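Local structure of lamina-associated polypeptide 2 isoforms alpha/zeta (Mus musculus, 2V0X) at residues 193-198 against 217-222; 203-208 against 225-230; 59-64 against 166-171; 53-58 against 180-185. The protein forms a dimer through this domain and, as a lamina-associated chromosomal protein, probably binds lamin A and chromatin in the nucleus. The protein carries 2 engineered substitutions. All coordinates share one frame; numbering follows the deposited sequence.

How the interactions relate
Three of the four contacts, interactions 1, 3 and 4, use the long helix 152-196, which pairs with helix 100-146 in the antiparallel coiled-coil core; interaction 2 uses the next helix, 203-211. Interaction 1 is buried and wholly apolar in its touching atoms, whereas interaction 2 is a surface contact in which a serine meets a valine and two lysines pass. These two lie at one end of the chain, centres 10 Å apart, joined by weak hydrogen bonds from Lys206 NZ to the carbonyls of Leu196 and Lys197. Interactions 3 and 4, partly buried, place consecutive parts of one loop on the helix: 53-58 by apolar contact, 59-64 by tyrosines and a water.

Interaction 1: 193-198 against 217-222; sequences YLWLKD and GTLFGG
Near the C-terminal end of helix 152-196, the second helix of the antiparallel coiled-coil hairpin, Trp195 and Leu196 receive Leu219 and Phe220 from the loop that follows helix 203-211. The contact is apolar, with no hydrogen bond between the two segments. Phe220 enters with the para end of its ring, bringing CZ to 3.5 Å from CG of Leu196. The leucine branches at this point: CD1 lies 3.9 Å from Phe220 CE2, while CD2 lies 3.8 Å from Phe220 CZ. With CG beside the backbone N (chi1 -75°), the end of Leu196 swings closer to the loop than its CB bond alone would suggest. Helix 203-211 completes the pocket, since both Leu196 and Phe220 pack on Leu209. An alanine in place of Leu196 is likely to take away the branched cover over Phe220 CZ and open a gap beside Leu209. Val77 of the second subunit touches both Trp195 and Leu219, so this corner also belongs to the dimer interface. There the indole is held by its NE1, hydrogen-bonded to Asp107 of the second subunit, and its neighbouring CD1 meets Leu219 CD2 at 3.8 Å.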
loop_
_atom_site.group_PDB
_atom_site.type_symbol
_atom_site.label_atom_id
_atom_site.label_comp_id
_atom_site.label_asym_id
_atom_site.label_seq_id
_atom_site.Cartn_x
_atom_site.Cartn_y
_atom_site.Cartn_z
ATOM N N TYR B 193 -5.222 14.181 -14.729
ATOM C CA TYR B 193 -6.511 14.787 -15.086
ATOM C C TYR B 193 -6.696 16.106 -14.356
ATOM O O TYR B 193 -7.150 17.098 -14.931
ATOM C CB TYR B 193 -7.674 13.855 -14.738
ATOM C CG TYR B 193 -7.884 12.753 -15.748
ATOM C CD1 TYR B 193 -7.420 11.459 -15.510
ATOM C CD2 TYR B 193 -8.572 13.000 -16.937
ATOM C CE1 TYR B 193 -7.638 10.432 -16.434
ATOM C CE2 TYR B 193 -8.796 11.990 -17.866
ATOM C CZ TYR B 193 -8.328 10.707 -17.607
ATOM O OH TYR B 193 -8.557 9.703 -18.522
ATOM N N LEU B 194 -6.302 16.128 -13.091
ATOM C CA LEU B 194 -6.441 17.329 -12.296
ATOM C C LEU B 194 -5.619 18.510 -12.792
ATOM O O LEU B 194 -6.116 19.632 -12.815
ATOM C CB LEU B 194 -6.101 17.050 -10.845
ATOM C CG LEU B 194 -6.264 18.241 -9.905
ATOM C CD1 LEU B 194 -7.759 18.629 -9.788
ATOM C CD2 LEU B 194 -5.697 17.863 -8.545
ATOM N N TRP B 195 -4.358 18.261 -13.150
ATOM C CA TRP B 195 -3.463 19.311 -13.621
ATOM C C TRP B 195 -3.641 19.735 -15.078
ATOM O O TRP B 195 -3.275 20.854 -15.436
ATOM C CB TRP B 195 -1.998 18.964 -13.322
ATOM C CG TRP B 195 -1.691 19.151 -11.886
ATOM C CD1 TRP B 195 -1.752 18.195 -10.901
ATOM C CD2 TRP B 195 -1.388 20.390 -11.224
ATOM N NE1 TRP B 195 -1.523 18.768 -9.677
ATOM C CE2 TRP B 195 -1.297 20.110 -9.841
ATOM C CE3 TRP B 195 -1.193 21.704 -11.663
ATOM C CZ2 TRP B 195 -1.021 21.098 -8.889
ATOM C CZ3 TRP B 195 -0.917 22.692 -10.721
ATOM C CH2 TRP B 195 -0.833 22.386 -9.345
ATOM N N LEU B 196 -4.192 18.862 -15.913
ATOM C CA LEU B 196 -4.431 19.210 -17.308
ATOM C C LEU B 196 -5.740 19.993 -17.500
ATOM O O LEU B 196 -5.904 20.697 -18.492
ATOM C CB LEU B 196 -4.460 17.959 -18.188
ATOM C CG LEU B 196 -3.124 17.295 -18.509
ATOM C CD1 LEU B 196 -3.372 16.118 -19.417
ATOM C CD2 LEU B 196 -2.172 18.281 -19.172
ATOM N N LYS B 197 -6.633 19.911 -16.518
ATOM C CA LYS B 197 -7.942 20.566 -16.556
ATOM C C LYS B 197 -7.955 22.008 -17.072
ATOM O O LYS B 197 -8.700 22.327 -18.004
ATOM C CB LYS B 197 -8.604 20.492 -15.167
ATOM C CG LYS B 197 -10.077 20.866 -15.151
ATOM C CD LYS B 197 -10.741 20.573 -13.804
ATOM C CE LYS B 197 -10.222 21.480 -12.703
ATOM N NZ LYS B 197 -10.926 21.209 -11.423
ATOM N N ASP B 198 -7.158 22.874 -16.447
ATOM C CA ASP B 198 -7.071 24.282 -16.835
ATOM C C ASP B 198 -5.773 24.570 -17.592
ATOM O O ASP B 198 -5.280 25.700 -17.572
ATOM C CB ASP B 198 -7.132 25.193 -15.596
ATOM C CG ASP B 198 -8.383 24.971 -14.760
ATOM O OD1 ASP B 198 -8.246 24.792 -13.530
ATOM O OD2 ASP B 198 -9.500 24.988 -15.325
ATOM N N GLY B 217 9.341 10.456 -11.135
ATOM C CA GLY B 217 10.023 11.733 -11.277
ATOM C C GLY B 217 9.036 12.866 -11.487
ATOM O O GLY B 217 8.883 13.741 -10.623
ATOM N N THR B 218 8.405 12.888 -12.657
ATOM C CA THR B 218 7.402 13.905 -12.950
ATOM C C THR B 218 6.110 13.251 -13.476
ATOM O O THR B 218 6.132 12.159 -14.045
ATOM C CB THR B 218 7.898 14.970 -13.966
ATOM O OG1 THR B 218 8.137 14.357 -15.232
ATOM C CG2 THR B 218 9.166 15.652 -13.469
ATOM N N LEU B 219 5.001 13.958 -13.316
ATOM C CA LEU B 219 3.685 13.473 -13.735
ATOM C C LEU B 219 3.649 13.074 -15.215
ATOM O O LEU B 219 3.071 12.051 -15.580
ATOM C CB LEU B 219 2.662 14.574 -13.455
ATOM C CG LEU B 219 1.322 14.318 -12.768
ATOM C CD1 LEU B 219 1.483 13.441 -11.538
ATOM C CD2 LEU B 219 0.716 15.677 -12.413
ATOM N N PHE B 220 4.324 13.844 -16.061
ATOM C CA PHE B 220 4.305 13.555 -17.489
ATOM C C PHE B 220 5.659 13.223 -18.126
ATOM O O PHE B 220 5.736 13.010 -19.348
ATOM C CB PHE B 220 3.659 14.725 -18.237
ATOM C CG PHE B 220 2.263 15.055 -17.775
ATOM C CD1 PHE B 220 2.026 16.188 -17.005
ATOM C CD2 PHE B 220 1.186 14.273 -18.168
ATOM C CE1 PHE B 220 0.724 16.548 -16.636
ATOM C CE2 PHE B 220 -0.121 14.613 -17.811
ATOM C CZ PHE B 220 -0.353 15.751 -17.046
ATOM N N GLY B 221 6.716 13.197 -17.309
ATOM C CA GLY B 221 8.060 12.905 -17.796
ATOM C C GLY B 221 8.158 11.734 -18.759
ATOM O O GLY B 221 7.481 10.715 -18.597
ATOM N N GLY B 222 9.000 11.887 -19.776
ATOM C CA GLY B 222 9.163 10.834 -20.763
ATOM C C GLY B 222 8.284 11.056 -21.982
ATOM O O GLY B 222 8.608 10.606 -23.084
#

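Interaction 2: 203-208 against 225-230; sequences PASKNK and HKVIKK
Ser205 turns its CB toward the C-terminal tail, where Val227 lies across from it with the two CA atoms 6.7 Å apart. Its OG comes within 3.3 Å of Val227 CG2, and Ser205 CB lies 3.6 Å from the same methyl. The hydroxyl gains no polar partner from the tail; it is hydrogen-bonded to the OG of Ser202, just ahead of the helix. On the valine, CG1 takes the position between backbone N and carbonyl carbon (chi1 76°), which leaves CG2 as the branch that meets the serine. Ser205 stands in the first turn of helix 203-211, the short helix after the long coiled-coil helix 152-196, and the tail runs beside it between this helix and the second subunit, whose Phe84 packs on Ile228. Lys206 points away from the tail and reaches back with NZ, by weak hydrogen bonds, to the carbonyls of Leu196 and Lys197. One turn beyond Ser205 comes Lys208, whose N bonds to Ala204 O at 3.1 Å. Its extended chain brings CE to 4.3 Å from Lys226 CE, but the like-charged ends stay apart, Lys208 NZ and Lys226 NZ being 5.6 Å from each other. Glu223 forms a long, weak ion pair with Lys208 NZ.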
loop_
_atom_site.group_PDB
_atom_site.type_symbol
_atom_site.label_atom_id
_atom_site.label_comp_id
_atom_site.label_asym_id
_atom_site.label_seq_id
_atom_site.Cartn_x
_atom_site.Cartn_y
_atom_site.Cartn_z
ATOM N N PRO B 203 -6.918 19.456 -26.852
ATOM C CA PRO B 203 -7.458 18.208 -26.310
ATOM C C PRO B 203 -6.651 16.977 -26.719
ATOM O O PRO B 203 -6.506 16.042 -25.932
ATOM C CB PRO B 203 -8.887 18.172 -26.876
ATOM C CG PRO B 203 -8.865 19.156 -28.026
ATOM C CD PRO B 203 -7.986 20.237 -27.501
ATOM N N ALA B 204 -6.108 16.988 -27.933
ATOM C CA ALA B 204 -5.323 15.858 -28.430
ATOM C C ALA B 204 -4.027 15.693 -27.632
ATOM O O ALA B 204 -3.611 14.577 -27.323
ATOM C CB ALA B 204 -5.017 16.026 -29.921
ATOM N N SER B 205 -3.402 16.813 -27.297
ATOM C CA SER B 205 -2.177 16.792 -26.518
ATOM C C SER B 205 -2.460 16.271 -25.099
ATOM O O SER B 205 -1.663 15.508 -24.545
ATOM C CB SER B 205 -1.596 18.194 -26.456
ATOM O OG SER B 205 -1.305 18.646 -27.757
ATOM N N LYS B 206 -3.610 16.665 -24.545
ATOM C CA LYS B 206 -4.039 16.269 -23.210
ATOM C C LYS B 206 -4.297 14.776 -23.153
ATOM O O LYS B 206 -4.026 14.124 -22.139
ATOM C CB LYS B 206 -5.338 16.993 -22.818
ATOM C CG LYS B 206 -5.192 18.465 -22.505
ATOM C CD LYS B 206 -6.538 19.063 -22.083
ATOM C CE LYS B 206 -6.373 20.486 -21.592
ATOM N NZ LYS B 206 -7.604 21.003 -20.942
ATOM N N ASN B 207 -4.892 14.249 -24.216
ATOM C CA ASN B 207 -5.190 12.833 -24.274
ATOM C C ASN B 207 -3.872 12.063 -24.261
ATOM O O ASN B 207 -3.694 11.143 -23.471
ATOM C CB ASN B 207 -5.987 12.496 -25.540
ATOM C CG ASN B 207 -7.397 13.090 -25.537
ATOM O OD1 ASN B 207 -8.082 13.077 -26.558
ATOM N ND2 ASN B 207 -7.837 13.595 -24.392
ATOM N N LYS B 208 -2.947 12.477 -25.120
ATOM C CA LYS B 208 -1.627 11.852 -25.234
ATOM C C LYS B 208 -0.859 11.837 -23.901
ATOM O O LYS B 208 -0.348 10.801 -23.491
ATOM C CB LYS B 208 -0.809 12.585 -26.296
ATOM C CG LYS B 208 0.462 11.881 -26.726
ATOM C CD LYS B 208 1.141 12.647 -27.855
ATOM C CE LYS B 208 2.329 11.879 -28.425
ATOM N NZ LYS B 208 1.937 10.564 -29.005
ATOM N N HIS B 225 8.067 16.190 -23.459
ATOM C CA HIS B 225 8.900 16.803 -24.498
ATOM C C HIS B 225 8.418 16.550 -25.930
ATOM O O HIS B 225 8.777 17.285 -26.851
ATOM C CB HIS B 225 10.350 16.332 -24.357
ATOM C CG HIS B 225 10.902 16.479 -22.972
ATOM N ND1 HIS B 225 10.943 15.434 -22.073
ATOM C CD2 HIS B 225 11.440 17.546 -22.335
ATOM C CE1 HIS B 225 11.485 15.851 -20.941
ATOM N NE2 HIS B 225 11.794 17.128 -21.075
ATOM N N LYS B 226 7.617 15.506 -26.112
ATOM C CA LYS B 226 7.078 15.165 -27.424
ATOM C C LYS B 226 5.922 16.099 -27.795
ATOM O O LYS B 226 5.406 16.050 -28.913
ATOM C CB LYS B 226 6.604 13.703 -27.444
ATOM C CG LYS B 226 7.709 12.683 -27.163
ATOM C CD LYS B 226 7.179 11.260 -27.110
ATOM C CE LYS B 226 6.534 10.845 -28.424
ATOM N NZ LYS B 226 7.485 10.878 -29.573
ATOM N N VAL B 227 5.512 16.946 -26.856
ATOM C CA VAL B 227 4.423 17.870 -27.127
ATOM C C VAL B 227 4.757 19.315 -26.729
ATOM O O VAL B 227 4.311 20.261 -27.382
ATOM C CB VAL B 227 3.096 17.376 -26.478
ATOM C CG1 VAL B 227 3.094 17.612 -24.980
ATOM C CG2 VAL B 227 1.907 18.021 -27.161
ATOM N N ILE B 228 5.567 19.482 -25.687
ATOM C CA ILE B 228 5.969 20.809 -25.222
ATOM C C ILE B 228 7.480 20.855 -24.959
ATOM O O ILE B 228 7.995 20.095 -24.134
ATOM C CB ILE B 228 5.237 21.213 -23.919
ATOM C CG1 ILE B 228 3.717 21.135 -24.106
ATOM C CG2 ILE B 228 5.624 22.638 -23.524
ATOM C CD1 ILE B 228 2.929 21.267 -22.819
ATOM N N LYS B 229 8.186 21.733 -25.670
ATOM C CA LYS B 229 9.628 21.871 -25.495
ATOM C C LYS B 229 9.881 22.682 -24.225
ATOM O O LYS B 229 9.020 23.448 -23.780
ATOM C CB LYS B 229 10.280 22.558 -26.711
ATOM C CG LYS B 229 10.143 24.082 -26.749
ATOM C CD LYS B 229 10.850 24.738 -27.942
ATOM C CE LYS B 229 12.383 24.756 -27.826
ATOM N NZ LYS B 229 13.057 23.495 -28.285
ATOM N N LYS B 230 11.055 22.496 -23.634
ATOM C CA LYS B 230 11.425 23.213 -22.417
ATOM C C LYS B 230 12.137 24.523 -22.760
ATOM O O LYS B 230 12.523 24.744 -23.912
ATOM C CB LYS B 230 12.319 22.340 -21.521
ATOM C CG LYS B 230 13.766 22.176 -21.994
ATOM C CD LYS B 230 13.863 21.518 -23.361
ATOM C CE LYS B 230 13.377 20.080 -23.339
ATOM N NZ LYS B 230 14.251 19.232 -22.487
#

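Interaction 3: 59-64 against 166-171; sequences CRYPVS and ASYLCD
Tyr168 sets its hydroxyl against the ring edge of Tyr61, near the plane of that ring, with Tyr168 OH 3.5 Å from Tyr61 CE2 and 3.6 Å from Tyr61 CD2. The two phenols run alongside one another, pointing opposite ways, and no direct hydrogen bond joins them. Tyr168 holds CG anti to the backbone N (chi1 173°), a setting that carries the phenol from helix 152-196 out to the loop between helices 35-46 and 66-72; its ring also packs on His126 and Val130 of helix 100-146, the other arm of the antiparallel coiled coil. A water oxygen rests 3.5 Å above the plane of the Tyr168 ring, over its centre. It donates to Tyr61 OH at 2.8 Å and to Tyr168 O at 3.0 Å. Leu169 points away from the loop and meets Leu169 of the second subunit. Asp171, three residues after Tyr168, brings only its carbonyl carbon near, 4.2 Å from Tyr61 OH. Tyr61 OH is also hydrogen-bonded to Asp175, a further turn along. A phenylalanine at Tyr61 would probably leave both the water and the Asp175 carboxylate without this partner. At this point the loop meets the helix through one phenol of its own, its C-H edge against the Tyr168 hydroxyl and its oxygen shared between water and carboxylate.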
loop_
_atom_site.group_PDB
_atom_site.type_symbol
_atom_site.label_atom_id
_atom_site.label_comp_id
_atom_site.label_asym_id
_atom_site.label_seq_id
_atom_site.Cartn_x
_atom_site.Cartn_y
_atom_site.Cartn_z
ATOM N N CYS B 59 -8.258 -14.789 -3.794
ATOM C CA CYS B 59 -7.895 -16.208 -3.762
ATOM C C CYS B 59 -6.586 -16.483 -3.065
ATOM O O CYS B 59 -6.432 -17.507 -2.402
ATOM C CB CYS B 59 -7.799 -16.809 -5.171
ATOM S SG CYS B 59 -9.378 -16.987 -5.970
ATOM N N ARG B 60 -5.620 -15.607 -3.287
ATOM C CA ARG B 60 -4.304 -15.795 -2.717
ATOM C C ARG B 60 -4.161 -15.305 -1.280
ATOM O O ARG B 60 -3.429 -15.892 -0.489
ATOM C CB ARG B 60 -3.254 -15.167 -3.643
ATOM C CG ARG B 60 -3.105 -15.937 -4.961
ATOM C CD ARG B 60 -2.401 -15.142 -6.059
ATOM N NE ARG B 60 -1.788 -16.028 -7.055
ATOM C CZ ARG B 60 -2.425 -16.604 -8.075
ATOM N NH1 ARG B 60 -3.718 -16.405 -8.270
ATOM N NH2 ARG B 60 -1.764 -17.394 -8.906
ATOM N N TYR B 61 -4.916 -14.277 -0.921
ATOM C CA TYR B 61 -4.840 -13.727 0.421
ATOM C C TYR B 61 -6.225 -13.472 0.981
ATOM O O TYR B 61 -6.559 -12.342 1.344
ATOM C CB TYR B 61 -4.035 -12.428 0.370
ATOM C CG TYR B 61 -2.659 -12.643 -0.216
ATOM C CD1 TYR B 61 -2.380 -12.298 -1.532
ATOM C CD2 TYR B 61 -1.632 -13.187 0.559
ATOM C CE1 TYR B 61 -1.105 -12.469 -2.064
ATOM C CE2 TYR B 61 -0.359 -13.367 0.032
ATOM C CZ TYR B 61 -0.103 -13.003 -1.270
ATOM O OH TYR B 61 1.173 -13.151 -1.770
ATOM N N PRO B 62 -7.023 -14.545 1.134
ATOM C CA PRO B 62 -8.389 -14.474 1.652
ATOM C C PRO B 62 -8.483 -13.957 3.094
ATOM O O PRO B 62 -7.668 -14.294 3.958
ATOM C CB PRO B 62 -8.855 -15.928 1.552
ATOM C CG PRO B 62 -7.596 -16.680 1.862
ATOM C CD PRO B 62 -6.582 -15.950 1.022
ATOM N N VAL B 63 -9.507 -13.153 3.347
ATOM C CA VAL B 63 -9.734 -12.606 4.668
ATOM C C VAL B 63 -11.228 -12.727 4.978
ATOM O O VAL B 63 -12.064 -12.735 4.068
ATOM C CB VAL B 63 -9.249 -11.141 4.757
ATOM C CG1 VAL B 63 -9.704 -10.501 6.064
ATOM C CG2 VAL B 63 -7.714 -11.096 4.684
ATOM N N SER B 64 -11.551 -12.869 6.259
ATOM C CA SER B 64 -12.924 -13.004 6.701
ATOM C C SER B 64 -13.228 -12.102 7.890
ATOM O O SER B 64 -12.311 -11.579 8.544
ATOM C CB SER B 64 -13.205 -14.460 7.097
ATOM O OG SER B 64 -13.011 -15.341 6.002
ATOM N N ALA B 166 9.326 -18.726 4.556
ATOM C CA ALA B 166 10.213 -17.627 4.141
ATOM C C ALA B 166 10.033 -17.305 2.661
ATOM O O ALA B 166 10.032 -16.135 2.280
ATOM C CB ALA B 166 11.695 -17.942 4.446
ATOM N N SER B 167 9.860 -18.324 1.823
ATOM C CA SER B 167 9.657 -18.048 0.404
ATOM C C SER B 167 8.261 -17.430 0.208
ATOM O O SER B 167 8.079 -16.572 -0.640
ATOM C CB SER B 167 9.828 -19.309 -0.446
ATOM O OG SER B 167 9.094 -20.368 0.112
ATOM N N TYR B 168 7.301 -17.846 1.026
ATOM C CA TYR B 168 5.944 -17.307 0.968
ATOM C C TYR B 168 6.047 -15.804 1.255
ATOM O O TYR B 168 5.466 -14.978 0.553
ATOM C CB TYR B 168 5.066 -17.967 2.035
ATOM C CG TYR B 168 3.685 -17.352 2.174
ATOM C CD1 TYR B 168 2.575 -17.907 1.531
ATOM C CD2 TYR B 168 3.488 -16.216 2.950
ATOM C CE1 TYR B 168 1.303 -17.336 1.671
ATOM C CE2 TYR B 168 2.239 -15.646 3.088
ATOM C CZ TYR B 168 1.152 -16.204 2.458
ATOM O OH TYR B 168 -0.084 -15.635 2.661
ATOM N N LEU B 169 6.833 -15.465 2.271
ATOM C CA LEU B 169 7.034 -14.078 2.664
ATOM C C LEU B 169 7.671 -13.240 1.554
ATOM O O LEU B 169 7.302 -12.090 1.366
ATOM C CB LEU B 169 7.859 -14.010 3.940
ATOM C CG LEU B 169 7.114 -14.529 5.166
ATOM C CD1 LEU B 169 8.084 -14.840 6.280
ATOM C CD2 LEU B 169 6.059 -13.531 5.617
ATOM N N CYS B 170 8.607 -13.828 0.814
ATOM C CA CYS B 170 9.247 -13.123 -0.286
ATOM C C CYS B 170 8.194 -12.894 -1.375
ATOM O O CYS B 170 8.121 -11.803 -1.935
ATOM C CB CYS B 170 10.448 -13.905 -0.845
ATOM S SG CYS B 170 11.539 -12.876 -1.905
ATOM N N ASP B 171 7.366 -13.910 -1.650
ATOM C CA ASP B 171 6.295 -13.779 -2.647
ATOM C C ASP B 171 5.319 -12.669 -2.233
ATOM O O ASP B 171 4.976 -11.803 -3.035
ATOM C CB ASP B 171 5.509 -15.096 -2.812
ATOM C CG ASP B 171 6.325 -16.200 -3.483
ATOM O OD1 ASP B 171 7.325 -15.895 -4.174
ATOM O OD2 ASP B 171 5.956 -17.383 -3.309
HETATM O O HOH W 1 2.780 -15.244 -0.835
#

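Interaction 4: 53-58 against 180-185; sequences QLPSVA and SACAMG
From Gln53 to Ser56 the backbone runs extended, with angles close to those of a polyproline II helix, and passes helix 152-196 with Leu54 CA and Cys182 CA 7.2 Å apart. Leu54 makes the main contact. Its CD2 methyl presses on Cys182 CB at 3.4 Å, tighter than usual for two carbons, and lies 3.8 Å from Cys182 SG. Leu54 CG sits beside its backbone N (chi1 -61°), and from there the branch reaches the helix although the CB bond itself does not aim at it. Cys182, by contrast, points its CB toward the loop. Pro55 adds a looser touch along the same thiol, its ring carbon CD standing 4.3 Å from Cys182 SG. Beyond it the extended run ends in an ST turn, where Ser56 OG accepts from Ala58 N at 3.2 Å. Leu54 also packs on Glu115 and Ala116 of helix 100-146, while Cys182 touches Glu46 of helix 35-46. Ser180, Ala183 and Met184 (selenomethionine here) instead pack against the second subunit. An extended loop is thus laid over the two antiparallel helices of one chain, with a leucine touching both, while another side of helix 152-196 serves the four-stranded coiled coil of the dimer.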
loop_
_atom_site.group_PDB
_atom_site.type_symbol
_atom_site.label_atom_id
_atom_site.label_comp_id
_atom_site.label_asym_id
_atom_site.label_seq_id
_atom_site.Cartn_x
_atom_site.Cartn_y
_atom_site.Cartn_z
ATOM N N GLN B 53 -7.598 -1.969 -14.392
ATOM C CA GLN B 53 -8.247 -2.627 -13.269
ATOM C C GLN B 53 -7.207 -3.329 -12.399
ATOM O O GLN B 53 -6.232 -3.880 -12.906
ATOM C CB GLN B 53 -9.258 -3.638 -13.807
ATOM C CG GLN B 53 -10.232 -4.173 -12.798
ATOM C CD GLN B 53 -11.430 -4.807 -13.467
ATOM O OE1 GLN B 53 -12.563 -4.349 -13.302
ATOM N NE2 GLN B 53 -11.183 -5.834 -14.266
ATOM N N LEU B 54 -7.443 -3.331 -11.096
ATOM C CA LEU B 54 -6.531 -3.953 -10.146
ATOM C C LEU B 54 -6.653 -5.470 -10.027
ATOM O O LEU B 54 -7.757 -6.006 -10.031
ATOM C CB LEU B 54 -6.759 -3.340 -8.767
ATOM C CG LEU B 54 -6.497 -1.832 -8.687
ATOM C CD1 LEU B 54 -6.924 -1.295 -7.343
ATOM C CD2 LEU B 54 -5.040 -1.568 -8.941
ATOM N N PRO B 55 -5.518 -6.188 -9.943
ATOM C CA PRO B 55 -5.576 -7.654 -9.805
ATOM C C PRO B 55 -6.197 -8.017 -8.453
ATOM O O PRO B 55 -6.067 -7.274 -7.473
ATOM C CB PRO B 55 -4.105 -8.070 -9.872
ATOM C CG PRO B 55 -3.379 -6.868 -9.401
ATOM C CD PRO B 55 -4.123 -5.739 -10.085
ATOM N N SER B 56 -6.895 -9.140 -8.411
ATOM C CA SER B 56 -7.552 -9.595 -7.198
ATOM C C SER B 56 -6.592 -10.317 -6.248
ATOM O O SER B 56 -5.614 -10.937 -6.671
ATOM C CB SER B 56 -8.709 -10.538 -7.571
ATOM O OG SER B 56 -9.374 -11.029 -6.422
ATOM N N VAL B 57 -6.876 -10.215 -4.956
ATOM C CA VAL B 57 -6.072 -10.885 -3.933
ATOM C C VAL B 57 -6.978 -11.840 -3.159
ATOM O O VAL B 57 -6.514 -12.548 -2.277
ATOM C CB VAL B 57 -5.458 -9.875 -2.914
ATOM C CG1 VAL B 57 -4.295 -9.118 -3.520
ATOM C CG2 VAL B 57 -6.515 -8.928 -2.422
ATOM N N ALA B 58 -8.256 -11.896 -3.528
ATOM C CA ALA B 58 -9.210 -12.742 -2.820
ATOM C C ALA B 58 -8.846 -14.229 -2.744
ATOM O O ALA B 58 -9.100 -14.869 -1.731
ATOM C CB ALA B 58 -10.653 -12.556 -3.401
ATOM N N SER B 180 1.305 -1.585 -4.361
ATOM C CA SER B 180 1.773 -0.220 -4.113
ATOM C C SER B 180 2.008 0.525 -5.431
ATOM O O SER B 180 1.692 1.704 -5.543
ATOM C CB SER B 180 3.080 -0.224 -3.299
ATOM O OG SER B 180 2.869 -0.698 -1.976
ATOM N N ALA B 181 2.556 -0.175 -6.419
ATOM C CA ALA B 181 2.831 0.419 -7.720
ATOM C C ALA B 181 1.522 0.813 -8.398
ATOM O O ALA B 181 1.435 1.887 -8.991
ATOM C CB ALA B 181 3.636 -0.540 -8.610
ATOM N N CYS B 182 0.493 -0.011 -8.230
ATOM C CA CYS B 182 -0.823 0.250 -8.815
ATOM C C CYS B 182 -1.426 1.494 -8.179
ATOM O O CYS B 182 -1.986 2.347 -8.874
ATOM C CB CYS B 182 -1.756 -0.951 -8.600
ATOM S SG CYS B 182 -1.407 -2.406 -9.656
ATOM N N ALA B 183 -1.310 1.591 -6.854
ATOM C CA ALA B 183 -1.836 2.731 -6.111
ATOM C C ALA B 183 -1.163 4.013 -6.594
ATOM O O ALA B 183 -1.820 5.024 -6.809
ATOM C CB ALA B 183 -1.601 2.548 -4.617
HETATM N N MSE B 184 0.156 3.962 -6.716
HETATM C CA MSE B 184 0.946 5.087 -7.191
HETATM C C MSE B 184 0.532 5.445 -8.624
HETATM O O MSE B 184 0.445 6.616 -8.970
HETATM C CB MSE B 184 2.438 4.732 -7.125
HETATM C CG MSE B 184 3.002 4.720 -5.695
HETATM SE SE MSE B 184 4.543 3.548 -5.503
HETATM C CE MSE B 184 5.951 4.794 -5.916
ATOM N N GLY B 185 0.303 4.434 -9.457
ATOM C CA GLY B 185 -0.146 4.682 -10.816
ATOM C C GLY B 185 -1.511 5.380 -10.817
ATOM O O GLY B 185 -1.716 6.343 -11.533
#